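PDB 2B33: protein synthesis inhibitor, putative from Thermotoga maritima, which belongs to the RutC (YjgF-like) family, can bind calcium and may act as a deaminase or possibly as an endoribonuclease. Local coordinates for residues V87-T92 with R115-V120. Residues are numbered along the deposited sequence; the frame is centred on the assembly and turned at random.
Sequences VTVFTT and RSFVAV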
ATOM      1  N   VAL A  87      -7.253   3.912   3.233  1.00 34.94           N
ATOM      2  CA  VAL A  87      -6.805   3.221   4.438  1.00 35.01           C
ATOM      3  C   VAL A  87      -6.425   1.786   4.046  1.00 35.24           C
ATOM      4  O   VAL A  87      -6.970   1.234   3.098  1.00 35.86           O
ATOM      5  CB  VAL A  87      -7.934   3.208   5.514  1.00 35.08           C
ATOM      6  CG1 VAL A  87      -7.491   2.498   6.766  1.00 37.03           C
ATOM      7  CG2 VAL A  87      -8.369   4.645   5.869  1.00 32.82           C
ATOM      8  N   THR A  88      -5.456   1.208   4.745  1.00 35.09           N
ATOM      9  CA  THR A  88      -5.084  -0.188   4.536  1.00 34.85           C
ATOM     10  C   THR A  88      -4.985  -0.820   5.918  1.00 34.95           C
ATOM     11  O   THR A  88      -4.190  -0.380   6.741  1.00 33.93           O
ATOM     12  CB  THR A  88      -3.763  -0.362   3.749  1.00 35.10           C
ATOM     13  OG1 THR A  88      -3.894   0.207   2.443  1.00 32.43           O
ATOM     14  CG2 THR A  88      -3.423  -1.837   3.569  1.00 35.37           C
ATOM     15  N   VAL A  89      -5.817  -1.832   6.163  1.00 34.96           N
ATOM     16  CA  VAL A  89      -5.832  -2.554   7.425  1.00 34.44           C
ATOM     17  C   VAL A  89      -5.068  -3.856   7.217  1.00 35.22           C
ATOM     18  O   VAL A  89      -5.355  -4.606   6.274  1.00 34.65           O
ATOM     19  CB  VAL A  89      -7.268  -2.928   7.877  1.00 34.77           C
ATOM     20  CG1 VAL A  89      -7.246  -3.719   9.190  1.00 32.99           C
ATOM     21  CG2 VAL A  89      -8.138  -1.693   8.040  1.00 33.97           C
ATOM     22  N   PHE A  90      -4.099  -4.115   8.098  1.00 35.56           N
ATOM     23  CA  PHE A  90      -3.352  -5.363   8.108  1.00 34.71           C
ATOM     24  C   PHE A  90      -3.764  -6.050   9.387  1.00 35.30           C
ATOM     25  O   PHE A  90      -3.913  -5.373  10.406  1.00 35.78           O
ATOM     26  CB  PHE A  90      -1.849  -5.126   8.161  1.00 34.88           C
ATOM     27  CG  PHE A  90      -1.314  -4.320   7.015  1.00 36.51           C
ATOM     28  CD1 PHE A  90      -1.071  -4.923   5.781  1.00 37.37           C
ATOM     29  CD2 PHE A  90      -1.024  -2.965   7.175  1.00 33.98           C
ATOM     30  CE1 PHE A  90      -0.564  -4.183   4.712  1.00 39.88           C
ATOM     31  CE2 PHE A  90      -0.515  -2.216   6.117  1.00 36.87           C
ATOM     32  CZ  PHE A  90      -0.282  -2.828   4.882  1.00 36.89           C
ATOM     33  N   THR A  91      -3.958  -7.372   9.330  1.00 35.37           N
ATOM     34  CA  THR A  91      -4.287  -8.192  10.505  1.00 34.97           C
ATOM     35  C   THR A  91      -3.570  -9.529  10.407  1.00 34.41           C
ATOM     36  O   THR A  91      -2.921  -9.814   9.414  1.00 34.33           O
ATOM     37  CB  THR A  91      -5.822  -8.462  10.667  1.00 35.21           C
ATOM     38  OG1 THR A  91      -6.347  -9.092   9.490  1.00 34.80           O
ATOM     39  CG2 THR A  91      -6.565  -7.183  10.908  1.00 41.57           C
ATOM     40  N   THR A  92      -3.644 -10.324  11.465  1.00 34.61           N
ATOM     41  CA  THR A  92      -3.089 -11.681  11.449  1.00 36.27           C
ATOM     42  C   THR A  92      -4.186 -12.711  11.170  1.00 35.75           C
ATOM     43  O   THR A  92      -3.884 -13.875  10.926  1.00 35.86           O
ATOM     44  CB  THR A  92      -2.352 -12.022  12.756  1.00 35.43           C
ATOM     45  OG1 THR A  92      -3.170 -11.659  13.875  1.00 37.56           O
ATOM     46  CG2 THR A  92      -1.035 -11.267  12.815  1.00 38.70           C
ATOM     47  N   ARG A 115     -10.634   1.593   0.962  1.00 33.47           N
ATOM     48  CA  ARG A 115      -9.968   0.680   1.880  1.00 33.87           C
ATOM     49  C   ARG A 115      -9.622  -0.701   1.313  1.00 33.04           C
ATOM     50  O   ARG A 115     -10.280  -1.194   0.402  1.00 32.04           O
ATOM     51  CB  ARG A 115     -10.870   0.489   3.106  1.00 33.29           C
ATOM     52  CG  ARG A 115     -10.235  -0.247   4.270  1.00 37.00           C
ATOM     53  CD  ARG A 115     -11.194  -0.421   5.425  1.00 39.10           C
ATOM     54  NE  ARG A 115     -12.276  -1.363   5.123  1.00 44.39           N
ATOM     55  CZ  ARG A 115     -13.190  -1.783   5.999  1.00 42.66           C
ATOM     56  NH1 ARG A 115     -13.171  -1.362   7.266  1.00 42.22           N
ATOM     57  NH2 ARG A 115     -14.136  -2.639   5.609  1.00 42.15           N
ATOM     58  N   SER A 116      -8.555  -1.285   1.861  1.00 33.00           N
ATOM     59  CA  SER A 116      -8.151  -2.682   1.629  1.00 32.32           C
ATOM     60  C   SER A 116      -7.930  -3.271   3.018  1.00 31.32           C
ATOM     61  O   SER A 116      -7.364  -2.622   3.892  1.00 29.39           O
ATOM     62  CB  SER A 116      -6.880  -2.817   0.795  1.00 32.38           C
ATOM     63  OG  SER A 116      -7.138  -2.629  -0.580  1.00 31.40           O
ATOM     64  N   PHE A 117      -8.405  -4.494   3.214  1.00 32.96           N
ATOM     65  CA  PHE A 117      -8.318  -5.193   4.480  1.00 34.00           C
ATOM     66  C   PHE A 117      -7.712  -6.544   4.119  1.00 35.55           C
ATOM     67  O   PHE A 117      -8.350  -7.335   3.416  1.00 36.89           O
ATOM     68  CB  PHE A 117      -9.729  -5.341   5.042  1.00 35.67           C
ATOM     69  CG  PHE A 117      -9.800  -5.594   6.528  1.00 33.98           C
ATOM     70  CD1 PHE A 117      -9.245  -6.730   7.097  1.00 40.28           C
ATOM     71  CD2 PHE A 117     -10.512  -4.730   7.344  1.00 35.07           C
ATOM     72  CE1 PHE A 117      -9.350  -6.965   8.460  1.00 38.64           C
ATOM     73  CE2 PHE A 117     -10.622  -4.963   8.694  1.00 37.25           C
ATOM     74  CZ  PHE A 117     -10.048  -6.078   9.256  1.00 38.73           C
ATOM     75  N   VAL A 118      -6.478  -6.791   4.569  1.00 36.24           N
ATOM     76  CA  VAL A 118      -5.755  -8.042   4.278  1.00 36.23           C
ATOM     77  C   VAL A 118      -5.161  -8.637   5.547  1.00 35.88           C
ATOM     78  O   VAL A 118      -4.878  -7.913   6.504  1.00 36.29           O
ATOM     79  CB  VAL A 118      -4.634  -7.845   3.215  1.00 36.09           C
ATOM     80  CG1 VAL A 118      -5.231  -7.383   1.913  1.00 37.85           C
ATOM     81  CG2 VAL A 118      -3.552  -6.859   3.684  1.00 37.94           C
ATOM     82  N   ALA A 119      -4.979  -9.956   5.546  1.00 35.03           N
ATOM     83  CA  ALA A 119      -4.408 -10.668   6.690  1.00 35.75           C
ATOM     84  C   ALA A 119      -3.023 -11.181   6.314  1.00 35.44           C
ATOM     85  O   ALA A 119      -2.893 -12.044   5.442  1.00 34.90           O
ATOM     86  CB  ALA A 119      -5.295 -11.815   7.134  1.00 34.92           C
ATOM     87  N   VAL A 120      -2.001 -10.628   6.971  1.00 35.49           N
ATOM     88  CA  VAL A 120      -0.602 -10.998   6.733  1.00 35.35           C
ATOM     89  C   VAL A 120      -0.167 -12.080   7.731  1.00 34.98           C
ATOM     90  O   VAL A 120      -0.944 -12.493   8.593  1.00 33.13           O
ATOM     91  CB  VAL A 120       0.353  -9.765   6.764  1.00 35.70           C
ATOM     92  CG1 VAL A 120      -0.085  -8.732   5.744  1.00 34.29           C
ATOM     93  CG2 VAL A 120       0.470  -9.143   8.168  1.00 37.39           C
TER
HETATM   94  O   HOH W   1      -1.277 -14.683  10.284  1.00 29.89           O
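T91 O accepts the shortest backbone bond between the two strands, from V120 N at 2.7 Å, and the CA-H of A119 also leans on it. Four more bonds continue the parallel ladder. V89 N gives to S116 O at 2.9 Å. V89 O takes V118 N almost straight, at 173°, while S116 N to V87 O, T91 N to V118 O and the opening V120 N to T91 O bond, toward the ends of the ladder, are more bent. One face of the sheet shows how such a ladder sets side chains in register. CG1 of V89, anti to the backbone N (chi1 179°), sits over the middle of the F117 ring, 3.7 Å from its centroid, a CH-pi contact. T91 CG2 meets the same ring obliquely, 3.7 Å from CE1. Helix 97-108 of this beta-alpha-beta crossover packs on that face, and F97 meets F117 edge-to-face. Were F117 cut back to an alanine, V89 CG1 would probably lose the ring it sits on, and a gap is likely to open toward the helix. On the other face F90 CD1 touches V118 CG2 and V120 CG1, where V118 of the third subunit also packs; S116 OG turns to E132 of the second subunit. The backbone ladder thus fixes the register and apolar side chains fill in on both faces: V89 and F117 beside helix 97-108, F90 and V118 against other subunits.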